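Local coordinates for Mll7089 protein (Mesorhizobium loti, PDB 2OZ8), which is of unknown function but belongs to the mandelate racemase/muconate lactonizing enzyme family, probably binds magnesium and may act as a hydro-lyase, at residues A[76-80]-A[81-85]; A[66-69]-A[70-74]; A[273-276]-A[277-280]. All coordinates share one frame; numbering follows the deposited sequence.

Contact 1: A[76-80]-A[81-85]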
loop_
_atom_site.group_PDB
_atom_site.type_symbol
_atom_site.label_atom_id
_atom_site.label_comp_id
_atom_site.label_asym_id
_atom_site.label_seq_id
_atom_site.Cartn_x
_atom_site.Cartn_y
_atom_site.Cartn_z
ATOM N N LYS A 76 34.433 -28.995 14.187
ATOM C CA LYS A 76 35.178 -30.208 14.575
ATOM C C LYS A 76 34.254 -31.407 14.884
ATOM O O LYS A 76 33.228 -31.259 15.558
ATOM C CB LYS A 76 36.162 -29.943 15.725
ATOM C CG LYS A 76 36.962 -31.191 16.149
ATOM C CD LYS A 76 38.238 -30.866 16.994
ATOM C CE LYS A 76 37.926 -30.330 18.456
ATOM N NZ LYS A 76 38.277 -31.296 19.581
ATOM N N GLY A 77 34.618 -32.582 14.378
ATOM C CA GLY A 77 33.909 -33.815 14.727
ATOM C C GLY A 77 32.583 -34.012 14.016
ATOM O O GLY A 77 31.868 -34.986 14.285
ATOM N N ASN A 78 32.271 -33.097 13.094
ATOM C CA ASN A 78 31.050 -33.141 12.280
ATOM C C ASN A 78 31.365 -33.502 10.841
ATOM O O ASN A 78 32.484 -33.325 10.368
ATOM C CB ASN A 78 30.298 -31.812 12.382
ATOM C CG ASN A 78 29.779 -31.532 13.825
ATOM O OD1 ASN A 78 29.093 -32.378 14.395
ATOM N ND2 ASN A 78 30.104 -30.352 14.406
ATOM N N ARG A 79 30.384 -34.073 10.161
ATOM C CA ARG A 79 30.501 -34.404 8.768
ATOM C C ARG A 79 30.180 -33.165 7.915
ATOM O O ARG A 79 29.184 -32.482 8.145
ATOM C CB ARG A 79 29.529 -35.505 8.440
ATOM C CG ARG A 79 29.898 -36.884 8.964
ATOM C CD ARG A 79 30.828 -37.701 8.043
ATOM N NE ARG A 79 30.399 -37.755 6.644
ATOM C CZ ARG A 79 29.614 -38.699 6.125
ATOM N NH1 ARG A 79 29.133 -39.698 6.865
ATOM N NH2 ARG A 79 29.319 -38.653 4.855
ATOM N N ALA A 80 31.011 -32.890 6.927
ATOM C CA ALA A 80 30.765 -31.805 6.010
ATOM C C ALA A 80 29.310 -31.834 5.426
ATOM O O ALA A 80 28.621 -30.830 5.518
ATOM C CB ALA A 80 31.833 -31.777 4.913
ATOM N N ILE A 81 28.846 -32.981 4.910
ATOM C CA ILE A 81 27.523 -33.087 4.293
ATOM C C ILE A 81 26.381 -32.820 5.281
ATOM O O ILE A 81 25.297 -32.398 4.868
ATOM C CB ILE A 81 27.331 -34.429 3.495
ATOM C CG1 ILE A 81 26.093 -34.406 2.552
ATOM C CG2 ILE A 81 27.366 -35.677 4.417
ATOM C CD1 ILE A 81 26.211 -33.539 1.269
ATOM N N ALA A 82 26.613 -33.015 6.582
ATOM C CA ALA A 82 25.595 -32.638 7.558
ATOM C C ALA A 82 25.598 -31.134 7.762
ATOM O O ALA A 82 24.562 -30.514 7.823
ATOM C CB ALA A 82 25.800 -33.374 8.916
ATOM N N LEU A 83 26.778 -30.547 7.877
ATOM C CA LEU A 83 26.888 -29.157 8.239
ATOM C C LEU A 83 26.303 -28.238 7.189
ATOM O O LEU A 83 25.702 -27.253 7.538
ATOM C CB LEU A 83 28.354 -28.803 8.476
ATOM C CG LEU A 83 28.965 -29.349 9.757
ATOM C CD1 LEU A 83 30.459 -29.137 9.656
ATOM C CD2 LEU A 83 28.450 -28.644 10.960
ATOM N N VAL A 84 26.505 -28.557 5.914
ATOM C CA VAL A 84 26.000 -27.749 4.814
ATOM C C VAL A 84 24.462 -27.756 4.740
ATOM O O VAL A 84 23.871 -26.976 3.996
ATOM C CB VAL A 84 26.583 -28.197 3.394
ATOM C CG1 VAL A 84 28.110 -28.017 3.336
ATOM C CG2 VAL A 84 26.157 -29.599 3.025
ATOM N N HIS A 85 23.812 -28.635 5.500
ATOM C CA HIS A 85 22.334 -28.639 5.474
ATOM C C HIS A 85 21.759 -27.878 6.618
ATOM O O HIS A 85 20.589 -27.549 6.592
ATOM C CB HIS A 85 21.732 -30.044 5.408
ATOM C CG HIS A 85 21.927 -30.692 4.084
ATOM N ND1 HIS A 85 22.767 -31.758 3.903
ATOM C CD2 HIS A 85 21.428 -30.395 2.864
ATOM C CE1 HIS A 85 22.764 -32.107 2.625
ATOM N NE2 HIS A 85 21.964 -31.292 1.972
HETATM O O HOH W 1 30.771 -35.394 4.394
#
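Leu-83 meets Asn-78 at about a right angle. Its CD1 lies 3.8 Å from Asn-78 CB. The CG atom of Leu-83 also sits 3.5 Å from the carbonyl O of Arg-79. Asn-78 thus offers its aliphatic base to the leucine, while its ND2 makes a weak hydrogen bond to Ser-74 O. Arg-79 and Ile-81 run side by side and point the same way. The arginine chain is bent at chi2 and chi3, which folds NH2 back to 3.6 Å from Ile-81 CG2. A water in the guanidinium plane, at its edge, accepts from Arg-79 NE and from Ile-81 N. Arg-79 is the N-cap residue of the short helix 80-83, in the N-terminal capping domain of the enolase fold. Its carbonyl O takes Leu-83 N at 3.1 Å and, weakly, Ala-82 N. Ala-80 O accepts Val-84 N in turn, with both Val-84 methyls close to this oxygen. The far end of Arg-79 bonds through NH1 to Ala-118 O of the second subunit. His-85 ND1 turns back onto Ile-81 O at 2.8 Å, and His-85 NE2 bonds to His-85 NE2 of that subunit.

Contact 2: A[66-69]-A[70-74]; sequences VFEH and EVWPS
With chi1 at -167°, the Phe-67 ring points away from its own backbone N and meets Val-71. Val-71 has a nearly eclipsed chi1 of 16°, and both of its methyls meet the ring. Its CG1 is 3.4 Å from Phe-67 CD1 and its CG2 is 3.5 Å from Phe-67 CE1. Val-71 CB lies over one ring face, toward the rim. This is the C-terminal end of helix 60-70 in the N-terminal capping domain, where the chain turns into a short, weakly bonded helix, about 72-75. The helix runs out with a widened turn. Phe-67 O accepts from Val-71 N, four residues on, and from Trp-72 N, five residues on. The two donors come from opposite faces of the carbonyl plane. Trp-72 crosses Phe-67 obliquely, with CE3 4.0 Å from Phe-67 CE2. Phe-8 meets both rings, and Phe-102 meets Phe-67 edge-to-face, so an aromatic cluster builds up here. On another side of the turn, the extended Glu-70 chain lies beside Val-66, with OE2 3.3 Å from Val-66 CG1. Its OE1 takes the backbone N of Ser-99, which helps hold the carboxylate. His-69 packs on Pro-56 of the third subunit and lies near a sulfate ion. Past the turn, Ser-74 OG donates to Val-71 O at 2.9 Å, in the plane of that carbonyl.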
loop_
_atom_site.group_PDB
_atom_site.type_symbol
_atom_site.label_atom_id
_atom_site.label_comp_id
_atom_site.label_asym_id
_atom_site.label_seq_id
_atom_site.Cartn_x
_atom_site.Cartn_y
_atom_site.Cartn_z
ATOM N N VAL A 66 42.147 -16.954 15.192
ATOM C CA VAL A 66 40.786 -16.467 15.106
ATOM C C VAL A 66 39.886 -17.593 14.584
ATOM O O VAL A 66 38.858 -17.895 15.175
ATOM C CB VAL A 66 40.735 -15.203 14.241
ATOM C CG1 VAL A 66 39.321 -14.755 14.006
ATOM C CG2 VAL A 66 41.552 -14.085 14.924
ATOM N N PHE A 67 40.285 -18.246 13.502
ATOM C CA PHE A 67 39.506 -19.393 13.017
ATOM C C PHE A 67 39.286 -20.460 14.093
ATOM O O PHE A 67 38.143 -20.879 14.284
ATOM C CB PHE A 67 40.130 -20.005 11.764
ATOM C CG PHE A 67 39.239 -20.978 11.051
ATOM C CD1 PHE A 67 38.302 -20.537 10.113
ATOM C CD2 PHE A 67 39.351 -22.353 11.278
ATOM C CE1 PHE A 67 37.482 -21.471 9.388
ATOM C CE2 PHE A 67 38.496 -23.281 10.567
ATOM C CZ PHE A 67 37.583 -22.824 9.625
ATOM N N GLU A 68 40.358 -20.872 14.792
ATOM C CA GLU A 68 40.268 -21.842 15.904
ATOM C C GLU A 68 39.259 -21.414 16.978
ATOM O O GLU A 68 38.473 -22.212 17.441
ATOM C CB GLU A 68 41.643 -22.149 16.541
ATOM C CG GLU A 68 41.690 -23.512 17.282
ATOM C CD GLU A 68 43.114 -24.121 17.449
ATOM O OE1 GLU A 68 43.437 -24.550 18.605
ATOM O OE2 GLU A 68 43.907 -24.197 16.443
ATOM N N HIS A 69 39.277 -20.137 17.342
ATOM C CA HIS A 69 38.403 -19.633 18.378
ATOM C C HIS A 69 36.974 -19.414 17.904
ATOM O O HIS A 69 36.028 -19.662 18.649
ATOM C CB HIS A 69 38.961 -18.332 18.982
ATOM C CG HIS A 69 38.245 -17.895 20.235
ATOM N ND1 HIS A 69 37.254 -16.929 20.234
ATOM C CD2 HIS A 69 38.354 -18.322 21.520
ATOM C CE1 HIS A 69 36.804 -16.762 21.468
ATOM N NE2 HIS A 69 37.456 -17.593 22.266
ATOM N N GLU A 70 36.796 -18.954 16.676
ATOM C CA GLU A 70 35.477 -18.476 16.261
ATOM C C GLU A 70 34.640 -19.467 15.478
ATOM O O GLU A 70 33.428 -19.583 15.719
ATOM C CB GLU A 70 35.624 -17.166 15.505
ATOM C CG GLU A 70 36.234 -16.110 16.416
ATOM C CD GLU A 70 36.473 -14.782 15.776
ATOM O OE1 GLU A 70 35.986 -14.542 14.632
ATOM O OE2 GLU A 70 37.171 -13.973 16.434
ATOM N N VAL A 71 35.282 -20.188 14.554
ATOM C CA VAL A 71 34.568 -21.114 13.713
ATOM C C VAL A 71 34.844 -22.579 13.976
ATOM O O VAL A 71 33.925 -23.394 13.935
ATOM C CB VAL A 71 34.542 -20.682 12.171
ATOM C CG1 VAL A 71 35.571 -19.628 11.832
ATOM C CG2 VAL A 71 34.534 -21.827 11.227
ATOM N N TRP A 72 36.079 -22.914 14.317
ATOM C CA TRP A 72 36.454 -24.330 14.486
ATOM C C TRP A 72 35.577 -25.190 15.434
ATOM O O TRP A 72 35.284 -26.332 15.101
ATOM C CB TRP A 72 37.947 -24.475 14.792
ATOM C CG TRP A 72 38.417 -25.891 14.747
ATOM C CD1 TRP A 72 39.076 -26.548 15.733
ATOM C CD2 TRP A 72 38.274 -26.832 13.665
ATOM N NE1 TRP A 72 39.344 -27.831 15.353
ATOM C CE2 TRP A 72 38.861 -28.038 14.088
ATOM C CE3 TRP A 72 37.730 -26.766 12.383
ATOM C CZ2 TRP A 72 38.904 -29.174 13.286
ATOM C CZ3 TRP A 72 37.782 -27.925 11.570
ATOM C CH2 TRP A 72 38.367 -29.095 12.031
ATOM N N PRO A 73 35.133 -24.646 16.605
ATOM C CA PRO A 73 34.227 -25.447 17.466
ATOM C C PRO A 73 32.939 -25.917 16.785
ATOM O O PRO A 73 32.384 -26.948 17.133
ATOM C CB PRO A 73 33.871 -24.463 18.586
ATOM C CG PRO A 73 35.047 -23.550 18.654
ATOM C CD PRO A 73 35.430 -23.333 17.221
ATOM N N SER A 74 32.436 -25.169 15.820
ATOM C CA SER A 74 31.205 -25.593 15.193
ATOM C C SER A 74 31.470 -26.607 14.074
ATOM O O SER A 74 30.536 -27.229 13.578
ATOM C CB SER A 74 30.419 -24.384 14.670
ATOM O OG SER A 74 31.103 -23.796 13.573
#

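Contact 3: A[273-276]-A[277-280]; sequences HGQV and TDVM
Val-279 fits tightly against the backbone that leads into its helix. Its CG2 is 3.3 Å from the carbonyl O of His-273 and 3.3 Å from that of Gln-275. The methyl reaches both oxygens because CG2 lies beside the backbone N, with CG1 anti to it (chi1 171°). The first helical bond closes the same spot: Val-279 N donates to Gln-275 O at 2.8 Å and is nearly straight. Met-280 N follows onto Val-276 O at 3.1 Å. Gln-275 is the N-cap residue and also the centre of an inverse gamma turn, so the chain bends sharply just before the helix.

The Gln-275 and Asp-278 side is looser and partly exposed. Their side chains meet at a slant and touch by the glutamine's aliphatic part, CB lying 3.5 Å from Asp-278 OD2. A bend at chi2 (81°) turns the glutamine amide away from the carboxylate, although the two planes are only 4° apart. The carboxylate is held instead by helix 103-118, OD2 bonding to His-103 NE2 and OD1 to Gln-107 NE2, which would fix its rotation.

His-273 directly follows strand 269-272 at the C-terminal end of the barrel strands, where active sites of this family lie, and bonds to Asn-297 O through ND1 and to Glu-251 OE1 through NE2. Thr-277 OG1 bonds to Trp-111 NE1 of helix 103-118, on which Val-276 also packs, while Val-276, Val-279 and Met-280 rest on Met-306 of helix 304-309. The whole segment joins strand 269-272 to helix 276-289 in the modified TIM barrel.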
loop_
_atom_site.group_PDB
_atom_site.type_symbol
_atom_site.label_atom_id
_atom_site.label_comp_id
_atom_site.label_asym_id
_atom_site.label_seq_id
_atom_site.Cartn_x
_atom_site.Cartn_y
_atom_site.Cartn_z
ATOM N N HIS A 273 27.710 -14.175 -5.492
ATOM C CA HIS A 273 29.090 -14.672 -5.532
ATOM C C HIS A 273 29.165 -16.133 -5.151
ATOM O O HIS A 273 28.359 -16.891 -5.612
ATOM C CB HIS A 273 30.025 -13.756 -4.720
ATOM C CG HIS A 273 30.295 -12.466 -5.426
ATOM N ND1 HIS A 273 31.304 -12.326 -6.359
ATOM C CD2 HIS A 273 29.636 -11.281 -5.407
ATOM C CE1 HIS A 273 31.273 -11.104 -6.856
ATOM N NE2 HIS A 273 30.281 -10.444 -6.289
ATOM N N GLY A 274 30.124 -16.532 -4.321
ATOM C CA GLY A 274 30.438 -17.940 -4.100
ATOM C C GLY A 274 30.080 -18.540 -2.754
ATOM O O GLY A 274 30.602 -19.592 -2.421
ATOM N N GLN A 275 29.175 -17.905 -1.982
ATOM C CA GLN A 275 28.736 -18.504 -0.753
ATOM C C GLN A 275 27.853 -19.672 -1.102
ATOM O O GLN A 275 26.632 -19.540 -1.170
ATOM C CB GLN A 275 27.984 -17.508 0.120
ATOM C CG GLN A 275 28.807 -16.317 0.537
ATOM C CD GLN A 275 28.887 -15.258 -0.555
ATOM O OE1 GLN A 275 28.349 -15.433 -1.679
ATOM N NE2 GLN A 275 29.582 -14.165 -0.248
ATOM N N VAL A 276 28.449 -20.830 -1.298
ATOM C CA VAL A 276 27.712 -21.951 -1.894
ATOM C C VAL A 276 26.348 -22.187 -1.308
ATOM O O VAL A 276 25.397 -22.246 -2.059
ATOM C CB VAL A 276 28.466 -23.298 -1.889
ATOM C CG1 VAL A 276 27.623 -24.369 -2.640
ATOM C CG2 VAL A 276 29.832 -23.144 -2.449
ATOM N N THR A 277 26.249 -22.350 0.002
ATOM C CA THR A 277 24.973 -22.630 0.629
ATOM C C THR A 277 23.979 -21.467 0.513
ATOM O O THR A 277 22.803 -21.696 0.221
ATOM C CB THR A 277 25.127 -22.977 2.151
ATOM O OG1 THR A 277 26.143 -23.983 2.334
ATOM C CG2 THR A 277 23.767 -23.459 2.747
ATOM N N ASP A 278 24.426 -20.235 0.734
ATOM C CA ASP A 278 23.530 -19.072 0.559
ATOM C C ASP A 278 23.004 -18.979 -0.879
ATOM O O ASP A 278 21.829 -18.661 -1.076
ATOM C CB ASP A 278 24.190 -17.740 0.897
ATOM C CG ASP A 278 24.827 -17.706 2.267
ATOM O OD1 ASP A 278 24.621 -18.644 3.065
ATOM O OD2 ASP A 278 25.554 -16.711 2.550
ATOM N N VAL A 279 23.891 -19.246 -1.861
ATOM C CA VAL A 279 23.567 -19.170 -3.299
ATOM C C VAL A 279 22.548 -20.182 -3.736
ATOM O O VAL A 279 21.627 -19.847 -4.508
ATOM C CB VAL A 279 24.828 -19.277 -4.181
ATOM C CG1 VAL A 279 24.472 -19.414 -5.644
ATOM C CG2 VAL A 279 25.702 -18.036 -3.977
ATOM N N MET A 280 22.676 -21.419 -3.268
ATOM C CA MET A 280 21.638 -22.409 -3.583
ATOM C C MET A 280 20.300 -22.107 -2.894
ATOM O O MET A 280 19.224 -22.393 -3.429
ATOM C CB MET A 280 22.106 -23.834 -3.324
ATOM C CG MET A 280 23.356 -24.224 -4.151
ATOM S SD MET A 280 23.229 -24.204 -5.971
ATOM C CE MET A 280 21.932 -25.439 -6.122
#

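Overall arrangement
Contacts 2 and 1 follow each other in the capping domain, with centres about 14 Å apart. They touch where Leu-83 CD2 packs 3.6 Å from Ser-74 O. Contact 3 belongs to the barrel and lies closer to the centre of the chain. It meets contact 1 where Val-84 O is 3.7 Å from Thr-277 CG2, with centres about 16 Å apart. Contacts 2 and 3 do not touch; their nearest atoms are about 12 Å apart. Helix 103-118 links all three. A sulfate, probably from the crystallisation liquor, lies about 4 Å from the side chain of His-69 in contact 2 and likewise of Asp-278 in contact 3. Contact 3 is the one beside the strand ends where the family's active site lies.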